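Heavy metal cation tricomponent efflux pump ZneA(CzcA-like) (Cupriavidus metallidurans, PDB 4K0J) is an inner-membrane Zn(II)/proton antiporter of the resistance-nodulation-cell division (RND) superfamily, working in a tricomponent heavy-metal efflux pump. Local coordinates at residues 45-56 and 88-98; 432-442 and 925-934. One frame throughout, in Å; residues are numbered along the deposited sequence.

Contact 1. Residues 45-56 and 88-98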
loop_
_atom_site.group_PDB
_atom_site.type_symbol
_atom_site.label_atom_id
_atom_site.label_comp_id
_atom_site.label_asym_id
_atom_site.label_seq_id
_atom_site.Cartn_x
_atom_site.Cartn_y
_atom_site.Cartn_z
ATOM N N THR C 45 9.748 -5.724 -13.296
ATOM C CA THR C 45 8.968 -6.207 -12.164
ATOM C C THR C 45 8.294 -7.540 -12.476
ATOM O O THR C 45 7.299 -7.591 -13.200
ATOM C CB THR C 45 7.898 -5.198 -11.773
ATOM O OG1 THR C 45 8.433 -3.878 -11.901
ATOM C CG2 THR C 45 7.457 -5.430 -10.339
ATOM N N THR C 46 8.839 -8.617 -11.915
ATOM C CA THR C 46 8.328 -9.962 -12.169
ATOM C C THR C 46 8.116 -10.776 -10.898
ATOM O O THR C 46 8.713 -10.498 -9.860
ATOM C CB THR C 46 9.261 -10.752 -13.108
ATOM O OG1 THR C 46 8.831 -12.116 -13.164
ATOM C CG2 THR C 46 10.698 -10.704 -12.605
ATOM N N SER C 47 7.261 -11.785 -10.994
ATOM C CA SER C 47 7.025 -12.697 -9.888
ATOM C C SER C 47 6.449 -14.000 -10.419
ATOM O O SER C 47 5.644 -13.997 -11.352
ATOM C CB SER C 47 6.076 -12.079 -8.865
ATOM O OG SER C 47 5.976 -12.900 -7.719
ATOM N N GLN C 48 6.874 -15.115 -9.835
ATOM C CA GLN C 48 6.402 -16.426 -10.278
ATOM C C GLN C 48 5.725 -17.224 -9.160
ATOM O O GLN C 48 6.105 -17.136 -7.987
ATOM C CB GLN C 48 7.527 -17.237 -10.944
ATOM C CG GLN C 48 8.907 -17.026 -10.332
ATOM C CD GLN C 48 9.955 -17.969 -10.891
ATOM O OE1 GLN C 48 9.651 -18.833 -11.713
ATOM N NE2 GLN C 48 11.201 -17.811 -10.443
ATOM N N VAL C 49 4.702 -17.984 -9.544
ATOM C CA VAL C 49 3.974 -18.849 -8.619
ATOM C C VAL C 49 4.354 -20.319 -8.801
ATOM O O VAL C 49 4.413 -20.827 -9.920
ATOM C CB VAL C 49 2.435 -18.665 -8.731
ATOM C CG1 VAL C 49 2.015 -18.443 -10.168
ATOM C CG2 VAL C 49 1.696 -19.863 -8.141
ATOM N N VAL C 50 4.620 -20.990 -7.685
ATOM C CA VAL C 50 5.083 -22.364 -7.714
ATOM C C VAL C 50 4.028 -23.304 -7.146
ATOM O O VAL C 50 3.753 -23.292 -5.944
ATOM C CB VAL C 50 6.378 -22.526 -6.899
ATOM C CG1 VAL C 50 7.077 -23.821 -7.265
ATOM C CG2 VAL C 50 7.295 -21.341 -7.133
ATOM N N THR C 51 3.428 -24.106 -8.022
ATOM C CA THR C 51 2.542 -25.174 -7.587
ATOM C C THR C 51 3.325 -26.474 -7.659
ATOM O O THR C 51 3.428 -27.083 -8.724
ATOM C CB THR C 51 1.287 -25.295 -8.477
ATOM O OG1 THR C 51 0.689 -24.007 -8.662
ATOM C CG2 THR C 51 0.276 -26.222 -7.829
ATOM N N GLN C 52 3.888 -26.888 -6.529
ATOM C CA GLN C 52 4.742 -28.070 -6.488
ATOM C C GLN C 52 4.015 -29.318 -5.999
ATOM O O GLN C 52 3.496 -29.346 -4.887
ATOM C CB GLN C 52 5.965 -27.813 -5.608
ATOM C CG GLN C 52 6.715 -29.073 -5.219
ATOM C CD GLN C 52 8.012 -28.783 -4.490
ATOM O OE1 GLN C 52 8.507 -27.657 -4.505
ATOM N NE2 GLN C 52 8.570 -29.802 -3.850
ATOM N N VAL C 53 3.988 -30.348 -6.838
ATOM C CA VAL C 53 3.444 -31.646 -6.444
ATOM C C VAL C 53 4.541 -32.719 -6.482
ATOM O O VAL C 53 4.942 -33.175 -7.554
ATOM C CB VAL C 53 2.263 -32.075 -7.338
ATOM C CG1 VAL C 53 1.517 -33.210 -6.683
ATOM C CG2 VAL C 53 1.320 -30.905 -7.588
ATOM N N ASN C 54 5.018 -33.114 -5.306
ATOM C CA ASN C 54 6.185 -33.991 -5.189
ATOM C C ASN C 54 6.008 -35.379 -5.808
ATOM O O ASN C 54 5.048 -36.086 -5.506
ATOM C CB ASN C 54 6.594 -34.139 -3.718
ATOM C CG ASN C 54 6.630 -32.811 -2.980
ATOM O OD1 ASN C 54 7.560 -32.020 -3.144
ATOM N ND2 ASN C 54 5.617 -32.566 -2.153
ATOM N N GLY C 55 6.944 -35.760 -6.673
ATOM C CA GLY C 55 6.986 -37.106 -7.219
ATOM C C GLY C 55 6.030 -37.378 -8.369
ATOM O O GLY C 55 6.041 -38.466 -8.950
ATOM N N LEU C 56 5.208 -36.387 -8.701
ATOM C CA LEU C 56 4.199 -36.546 -9.742
ATOM C C LEU C 56 4.750 -36.141 -11.109
ATOM O O LEU C 56 5.563 -35.221 -11.202
ATOM C CB LEU C 56 2.949 -35.732 -9.390
ATOM C CG LEU C 56 1.627 -36.494 -9.517
ATOM C CD1 LEU C 56 0.539 -35.865 -8.664
ATOM C CD2 LEU C 56 1.199 -36.559 -10.966
ATOM N N PHE C 88 7.181 -32.739 -14.553
ATOM C CA PHE C 88 7.414 -33.630 -13.423
ATOM C C PHE C 88 7.875 -32.798 -12.238
ATOM O O PHE C 88 8.850 -32.045 -12.327
ATOM C CB PHE C 88 8.467 -34.685 -13.797
ATOM C CG PHE C 88 8.859 -35.612 -12.667
ATOM C CD1 PHE C 88 8.097 -36.730 -12.369
ATOM C CD2 PHE C 88 10.018 -35.384 -11.933
ATOM C CE1 PHE C 88 8.466 -37.592 -11.340
ATOM C CE2 PHE C 88 10.391 -36.242 -10.904
ATOM C CZ PHE C 88 9.613 -37.346 -10.609
ATOM N N GLY C 89 7.142 -32.914 -11.140
ATOM C CA GLY C 89 7.447 -32.147 -9.954
ATOM C C GLY C 89 6.536 -30.951 -9.751
ATOM O O GLY C 89 6.086 -30.713 -8.629
ATOM N N LEU C 90 6.243 -30.205 -10.816
ATOM C CA LEU C 90 5.601 -28.908 -10.619
ATOM C C LEU C 90 4.994 -28.191 -11.824
ATOM O O LEU C 90 5.188 -28.559 -12.981
ATOM C CB LEU C 90 6.591 -27.940 -9.963
ATOM C CG LEU C 90 7.551 -27.244 -10.924
ATOM C CD1 LEU C 90 8.244 -26.104 -10.226
ATOM C CD2 LEU C 90 8.576 -28.209 -11.475
ATOM N N SER C 91 4.253 -27.138 -11.497
ATOM C CA SER C 91 3.791 -26.140 -12.445
ATOM C C SER C 91 4.246 -24.780 -11.945
ATOM O O SER C 91 3.775 -24.314 -10.907
ATOM C CB SER C 91 2.273 -26.135 -12.508
ATOM O OG SER C 91 1.802 -24.822 -12.753
ATOM N N LEU C 92 5.167 -24.149 -12.665
ATOM C CA LEU C 92 5.625 -22.818 -12.272
ATOM C C LEU C 92 5.228 -21.763 -13.301
ATOM O O LEU C 92 5.528 -21.882 -14.493
ATOM C CB LEU C 92 7.130 -22.786 -11.962
ATOM C CG LEU C 92 8.199 -22.930 -13.041
ATOM C CD1 LEU C 92 9.541 -22.517 -12.487
ATOM C CD2 LEU C 92 8.261 -24.352 -13.526
ATOM N N ILE C 93 4.532 -20.735 -12.829
ATOM C CA ILE C 93 3.995 -19.716 -13.720
ATOM C C ILE C 93 4.699 -18.390 -13.515
ATOM O O ILE C 93 4.687 -17.846 -12.418
ATOM C CB ILE C 93 2.490 -19.521 -13.487
ATOM C CG1 ILE C 93 1.712 -20.755 -13.957
ATOM C CG2 ILE C 93 2.003 -18.260 -14.174
ATOM C CD1 ILE C 93 0.226 -20.682 -13.689
ATOM N N THR C 94 5.320 -17.875 -14.570
ATOM C CA THR C 94 6.027 -16.605 -14.488
ATOM C C THR C 94 5.140 -15.463 -14.973
ATOM O O THR C 94 4.529 -15.558 -16.035
ATOM C CB THR C 94 7.337 -16.632 -15.305
ATOM O OG1 THR C 94 8.252 -17.559 -14.712
ATOM C CG2 THR C 94 7.984 -15.260 -15.333
ATOM N N VAL C 95 5.058 -14.393 -14.182
ATOM C CA VAL C 95 4.351 -13.191 -14.614
ATOM C C VAL C 95 5.249 -11.972 -14.532
ATOM O O VAL C 95 5.771 -11.662 -13.468
ATOM C CB VAL C 95 3.092 -12.913 -13.774
ATOM C CG1 VAL C 95 2.545 -11.522 -14.088
ATOM C CG2 VAL C 95 2.039 -13.968 -14.037
ATOM N N VAL C 96 5.431 -11.288 -15.658
ATOM C CA VAL C 96 6.133 -10.014 -15.663
ATOM C C VAL C 96 5.123 -8.897 -15.907
ATOM O O VAL C 96 4.203 -9.046 -16.712
ATOM C CB VAL C 96 7.303 -9.993 -16.682
ATOM C CG1 VAL C 96 7.307 -11.259 -17.521
ATOM C CG2 VAL C 96 7.249 -8.754 -17.568
ATOM N N PHE C 97 5.296 -7.794 -15.182
ATOM C CA PHE C 97 4.325 -6.699 -15.154
ATOM C C PHE C 97 4.733 -5.513 -16.022
ATOM O O PHE C 97 5.820 -5.493 -16.598
ATOM C CB PHE C 97 4.117 -6.219 -13.719
ATOM C CG PHE C 97 3.483 -7.241 -12.818
ATOM C CD1 PHE C 97 4.228 -8.281 -12.292
ATOM C CD2 PHE C 97 2.144 -7.152 -12.486
ATOM C CE1 PHE C 97 3.647 -9.219 -11.462
ATOM C CE2 PHE C 97 1.559 -8.087 -11.650
ATOM C CZ PHE C 97 2.312 -9.121 -11.138
ATOM N N LYS C 98 3.845 -4.529 -16.122
ATOM C CA LYS C 98 4.154 -3.295 -16.835
ATOM C C LYS C 98 5.063 -2.455 -15.958
ATOM O O LYS C 98 5.228 -2.751 -14.782
ATOM C CB LYS C 98 2.876 -2.519 -17.172
ATOM C CG LYS C 98 2.336 -2.758 -18.576
ATOM C CD LYS C 98 3.291 -2.227 -19.641
ATOM C CE LYS C 98 2.756 -2.470 -21.049
ATOM N NZ LYS C 98 3.735 -2.066 -22.099
#

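Contact 2. Residues 432-442 and 925-934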
loop_
_atom_site.group_PDB
_atom_site.type_symbol
_atom_site.label_atom_id
_atom_site.label_comp_id
_atom_site.label_asym_id
_atom_site.label_seq_id
_atom_site.Cartn_x
_atom_site.Cartn_y
_atom_site.Cartn_z
ATOM N N VAL C 432 30.014 37.464 -23.060
ATOM C CA VAL C 432 29.789 36.073 -23.423
ATOM C C VAL C 432 28.751 35.439 -22.486
ATOM O O VAL C 432 28.595 34.219 -22.432
ATOM C CB VAL C 432 31.127 35.292 -23.419
ATOM C CG1 VAL C 432 31.578 34.989 -21.993
ATOM C CG2 VAL C 432 31.028 34.026 -24.264
ATOM N N ALA C 433 28.023 36.287 -21.766
ATOM C CA ALA C 433 27.001 35.826 -20.830
ATOM C C ALA C 433 25.820 35.141 -21.519
ATOM O O ALA C 433 25.575 33.965 -21.286
ATOM C CB ALA C 433 26.510 36.976 -19.966
ATOM N N ARG C 434 25.091 35.881 -22.354
ATOM C CA ARG C 434 23.922 35.343 -23.069
ATOM C C ARG C 434 24.166 34.025 -23.835
ATOM O O ARG C 434 23.374 33.079 -23.705
ATOM C CB ARG C 434 23.298 36.400 -23.995
ATOM C CG ARG C 434 22.663 37.582 -23.278
ATOM C CD ARG C 434 21.302 37.233 -22.693
ATOM N NE ARG C 434 20.318 36.911 -23.725
ATOM C CZ ARG C 434 19.580 37.814 -24.367
ATOM N NH1 ARG C 434 19.717 39.102 -24.095
ATOM N NH2 ARG C 434 18.709 37.426 -25.286
ATOM N N PRO C 435 25.254 33.950 -24.633
ATOM C CA PRO C 435 25.512 32.679 -25.319
ATOM C C PRO C 435 25.834 31.549 -24.344
ATOM O O PRO C 435 25.728 30.381 -24.715
ATOM C CB PRO C 435 26.743 32.987 -26.180
ATOM C CG PRO C 435 26.757 34.463 -26.322
ATOM C CD PRO C 435 26.229 34.982 -25.029
ATOM N N ILE C 436 26.222 31.894 -23.118
ATOM C CA ILE C 436 26.533 30.891 -22.103
ATOM C C ILE C 436 25.300 30.416 -21.338
ATOM O O ILE C 436 25.107 29.220 -21.172
ATOM C CB ILE C 436 27.628 31.370 -21.131
ATOM C CG1 ILE C 436 28.996 31.060 -21.724
ATOM C CG2 ILE C 436 27.502 30.684 -19.781
ATOM C CD1 ILE C 436 29.123 29.627 -22.189
ATOM N N PHE C 437 24.467 31.342 -20.879
ATOM C CA PHE C 437 23.225 30.957 -20.223
ATOM C C PHE C 437 22.364 30.168 -21.204
ATOM O O PHE C 437 21.887 29.072 -20.890
ATOM C CB PHE C 437 22.465 32.184 -19.711
ATOM C CG PHE C 437 21.331 31.852 -18.782
ATOM C CD1 PHE C 437 21.545 31.741 -17.418
ATOM C CD2 PHE C 437 20.051 31.648 -19.271
ATOM C CE1 PHE C 437 20.506 31.434 -16.560
ATOM C CE2 PHE C 437 19.008 31.340 -18.418
ATOM C CZ PHE C 437 19.236 31.233 -17.062
ATOM N N PHE C 438 22.189 30.708 -22.405
ATOM C CA PHE C 438 21.364 30.024 -23.394
ATOM C C PHE C 438 22.033 28.777 -23.966
ATOM O O PHE C 438 21.366 27.781 -24.221
ATOM C CB PHE C 438 20.896 30.980 -24.494
ATOM C CG PHE C 438 19.763 31.871 -24.068
ATOM C CD1 PHE C 438 19.232 31.770 -22.792
ATOM C CD2 PHE C 438 19.219 32.795 -24.941
ATOM C CE1 PHE C 438 18.187 32.581 -22.392
ATOM C CE2 PHE C 438 18.174 33.608 -24.549
ATOM C CZ PHE C 438 17.657 33.501 -23.272
ATOM N N GLY C 439 23.348 28.823 -24.146
ATOM C CA GLY C 439 24.079 27.661 -24.618
ATOM C C GLY C 439 24.004 26.492 -23.648
ATOM O O GLY C 439 23.828 25.340 -24.053
ATOM N N MET C 440 24.127 26.790 -22.359
ATOM C CA MET C 440 24.090 25.756 -21.329
ATOM C C MET C 440 22.664 25.276 -21.042
ATOM O O MET C 440 22.452 24.106 -20.719
ATOM C CB MET C 440 24.784 26.228 -20.048
ATOM C CG MET C 440 26.268 26.554 -20.228
ATOM S SD MET C 440 27.370 25.129 -20.245
ATOM C CE MET C 440 27.768 24.986 -18.503
ATOM N N ILE C 441 21.680 26.162 -21.162
ATOM C CA ILE C 441 20.300 25.702 -21.044
ATOM C C ILE C 441 19.946 24.867 -22.273
ATOM O O ILE C 441 19.036 24.042 -22.235
ATOM C CB ILE C 441 19.285 26.855 -20.850
ATOM C CG1 ILE C 441 17.980 26.319 -20.252
ATOM C CG2 ILE C 441 19.013 27.578 -22.159
ATOM C CD1 ILE C 441 16.869 27.345 -20.181
ATOM N N VAL C 442 20.683 25.081 -23.360
ATOM C CA VAL C 442 20.522 24.268 -24.557
ATOM C C VAL C 442 21.158 22.897 -24.364
ATOM O O VAL C 442 20.582 21.887 -24.754
ATOM C CB VAL C 442 21.087 24.966 -25.817
ATOM C CG1 VAL C 442 21.434 23.950 -26.891
ATOM C CG2 VAL C 442 20.078 25.964 -26.358
ATOM N N VAL C 925 27.025 22.068 -30.398
ATOM C CA VAL C 925 26.138 23.206 -30.597
ATOM C C VAL C 925 26.525 24.365 -29.680
ATOM O O VAL C 925 26.211 25.511 -29.966
ATOM C CB VAL C 925 24.653 22.833 -30.390
ATOM C CG1 VAL C 925 24.291 22.866 -28.916
ATOM C CG2 VAL C 925 23.757 23.774 -31.173
ATOM N N LEU C 926 27.217 24.066 -28.585
ATOM C CA LEU C 926 27.713 25.117 -27.709
ATOM C C LEU C 926 28.806 25.887 -28.430
ATOM O O LEU C 926 28.811 27.119 -28.432
ATOM C CB LEU C 926 28.262 24.542 -26.403
ATOM C CG LEU C 926 28.762 25.623 -25.441
ATOM C CD1 LEU C 926 27.597 26.483 -24.986
ATOM C CD2 LEU C 926 29.490 25.028 -24.246
ATOM N N ASN C 927 29.731 25.155 -29.044
ATOM C CA ASN C 927 30.789 25.790 -29.823
ATOM C C ASN C 927 30.240 26.603 -30.997
ATOM O O ASN C 927 30.666 27.743 -31.235
ATOM C CB ASN C 927 31.814 24.760 -30.302
ATOM C CG ASN C 927 32.790 24.358 -29.209
ATOM O OD1 ASN C 927 33.127 25.160 -28.340
ATOM N ND2 ASN C 927 33.247 23.112 -29.250
ATOM N N ALA C 928 29.284 26.018 -31.717
ATOM C CA ALA C 928 28.614 26.731 -32.804
ATOM C C ALA C 928 27.946 28.018 -32.308
ATOM O O ALA C 928 28.067 29.075 -32.934
ATOM C CB ALA C 928 27.593 25.831 -33.480
ATOM N N ILE C 929 27.248 27.919 -31.179
ATOM C CA ILE C 929 26.571 29.065 -30.582
ATOM C C ILE C 929 27.555 30.168 -30.239
ATOM O O ILE C 929 27.344 31.313 -30.613
ATOM C CB ILE C 929 25.784 28.678 -29.315
ATOM C CG1 ILE C 929 24.465 28.004 -29.692
ATOM C CG2 ILE C 929 25.490 29.907 -28.465
ATOM C CD1 ILE C 929 23.744 27.390 -28.513
ATOM N N ILE C 930 28.629 29.822 -29.535
ATOM C CA ILE C 930 29.642 30.810 -29.170
ATOM C C ILE C 930 30.215 31.504 -30.404
ATOM O O ILE C 930 30.278 32.740 -30.466
ATOM C CB ILE C 930 30.786 30.176 -28.360
ATOM C CG1 ILE C 930 30.286 29.777 -26.971
ATOM C CG2 ILE C 930 31.950 31.146 -28.228
ATOM C CD1 ILE C 930 29.796 30.948 -26.148
ATOM N N MET C 931 30.618 30.700 -31.386
ATOM C CA MET C 931 31.138 31.227 -32.642
ATOM C C MET C 931 30.181 32.237 -33.275
ATOM O O MET C 931 30.524 33.413 -33.447
ATOM C CB MET C 931 31.418 30.083 -33.620
ATOM C CG MET C 931 31.575 30.522 -35.067
ATOM S SD MET C 931 32.870 31.752 -35.285
ATOM C CE MET C 931 34.331 30.762 -34.988
ATOM N N ILE C 932 28.977 31.772 -33.598
ATOM C CA ILE C 932 27.991 32.589 -34.301
ATOM C C ILE C 932 27.567 33.826 -33.510
ATOM O O ILE C 932 27.296 34.876 -34.088
ATOM C CB ILE C 932 26.759 31.743 -34.717
ATOM C CG1 ILE C 932 26.780 31.493 -36.225
ATOM C CG2 ILE C 932 25.454 32.416 -34.316
ATOM C CD1 ILE C 932 28.056 30.854 -36.716
ATOM N N ALA C 933 27.535 33.704 -32.186
ATOM C CA ALA C 933 27.132 34.811 -31.326
ATOM C C ALA C 933 28.196 35.901 -31.277
ATOM O O ALA C 933 27.901 37.069 -31.534
ATOM C CB ALA C 933 26.816 34.318 -29.925
ATOM N N ASN C 934 29.429 35.523 -30.943
ATOM C CA ASN C 934 30.514 36.499 -30.904
ATOM C C ASN C 934 30.748 37.120 -32.277
ATOM O O ASN C 934 31.157 38.270 -32.383
ATOM C CB ASN C 934 31.800 35.882 -30.354
ATOM C CG ASN C 934 31.697 35.543 -28.879
ATOM O OD1 ASN C 934 30.630 35.178 -28.390
ATOM N ND2 ASN C 934 32.804 35.677 -28.159
#

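Contact 1. Residues 45-56 and 88-98
The Phe97 ring turns its edge to Thr45, whose carbonyl O lies in the ring plane, 3.3 Å from Phe97 CD1. Val95 CG1, from the same strand, sits over one face, offset toward the rim. At the other end of the contact the Phe88 ring meets Leu56 O and Gly55 O obliquely. Between the rings, strands 46-52 and 90-97 pair as antiparallel neighbours in a larger antiparallel sheet, probably of the periplasmic porter domain, as in other RND pumps. Strand 126-127 flanks the first and strand 79-87 the second.

The hydrogen-bonded pairs are Ser47 with Val95, Val49 with Ile93 and Thr51 with Ser91. Their side chains share one face, on which helix 62-73 packs. Val49 and Ile93 lie side by side there, with CG1 of Val49 3.5 Å from CB of Ile93. The valine's chi1 of 37° turns CG1 to this neighbour. Ser91 OG is hydrogen-bonded to Thr66 OG1 of that helix. On the other face, Lys659 of helix 653-660 touches Thr46, Gln48 and Thr94. Val50 CG1 and Leu90 CD1 also meet on that face, 3.9 Å apart.

Past the regular strands, Val53 N donates to Gly89 O at 2.8 Å, with a bent N-H...O angle of 133°. Gly89 N in turn reaches Leu56 O, at the end of the type II turn 53-56. The opposite end has a doubly used acceptor. Val95 O takes the Ser47 N-H nearly along its C=O axis, while Thr46 OG1 donates from above the carbonyl plane at 3.1 Å.

Contact 2. Residues 432-442 and 925-934
Pro435 on helix 433-447 packs against Ile929, Ile930 and Ala933 of helix 911-939. The two segments form a nearly antiparallel helix pair. Their axes come within 9.5 Å, with 158° between the N-to-C directions. Both lie in predicted transmembrane helices of the RND permease fold.

The contact is apolar. Side chains meet one another chiefly toward the ends. The Pro435 ring presents CG to Ala933 CB at 3.6 Å and CB to Ile930 CD1 at 3.7 Å. That same Ile930 methyl also reaches Val432 CG2 at 3.8 Å, so this one methyl touches two residues of the first segment. At the far end Val442 and Val925 cross at about a right angle. Their CG1 methyls touch at 3.7 Å, and Leu874 also packs on Val442.

Nearer the middle, side chains also lie against backbone. Ile929 CG2 packs on Pro435 CB and beside the proline's carbonyl O. Gly439 lets segment 925-934 come close, with its CA 5.4 Å from that of Leu926. Leu926 also touches Asp399 of helix 399-411, and Ile436 touches Val403 there. The leucine's chi1 of -179° carries CG outward, and chi2 of 65° turns CD1 onto the bare glycine backbone, 3.7 Å from Gly439 CA.

Contacts 1 and 2 share no secondary-structure element. Their centres are about 58 Å apart, on opposite sides of the centre of the chain. Contact 1 joins segments with only 31 residues between them, inside one sheet outside the membrane part. Contact 2 brings together segments with 482 residues between them, in the predicted transmembrane region. Contact 2 is buried, while contact 1 is only partly so, with loop ends nearer the surface and Phe88 packing on Val226 of a neighbouring subunit. Backbone hydrogen bonds carry contact 1, with one side-chain hydroxyl, that of Thr46, adding to them. Contact 2 relies on methyl groups, a proline ring and a glycine, consistent with its predicted place in the membrane.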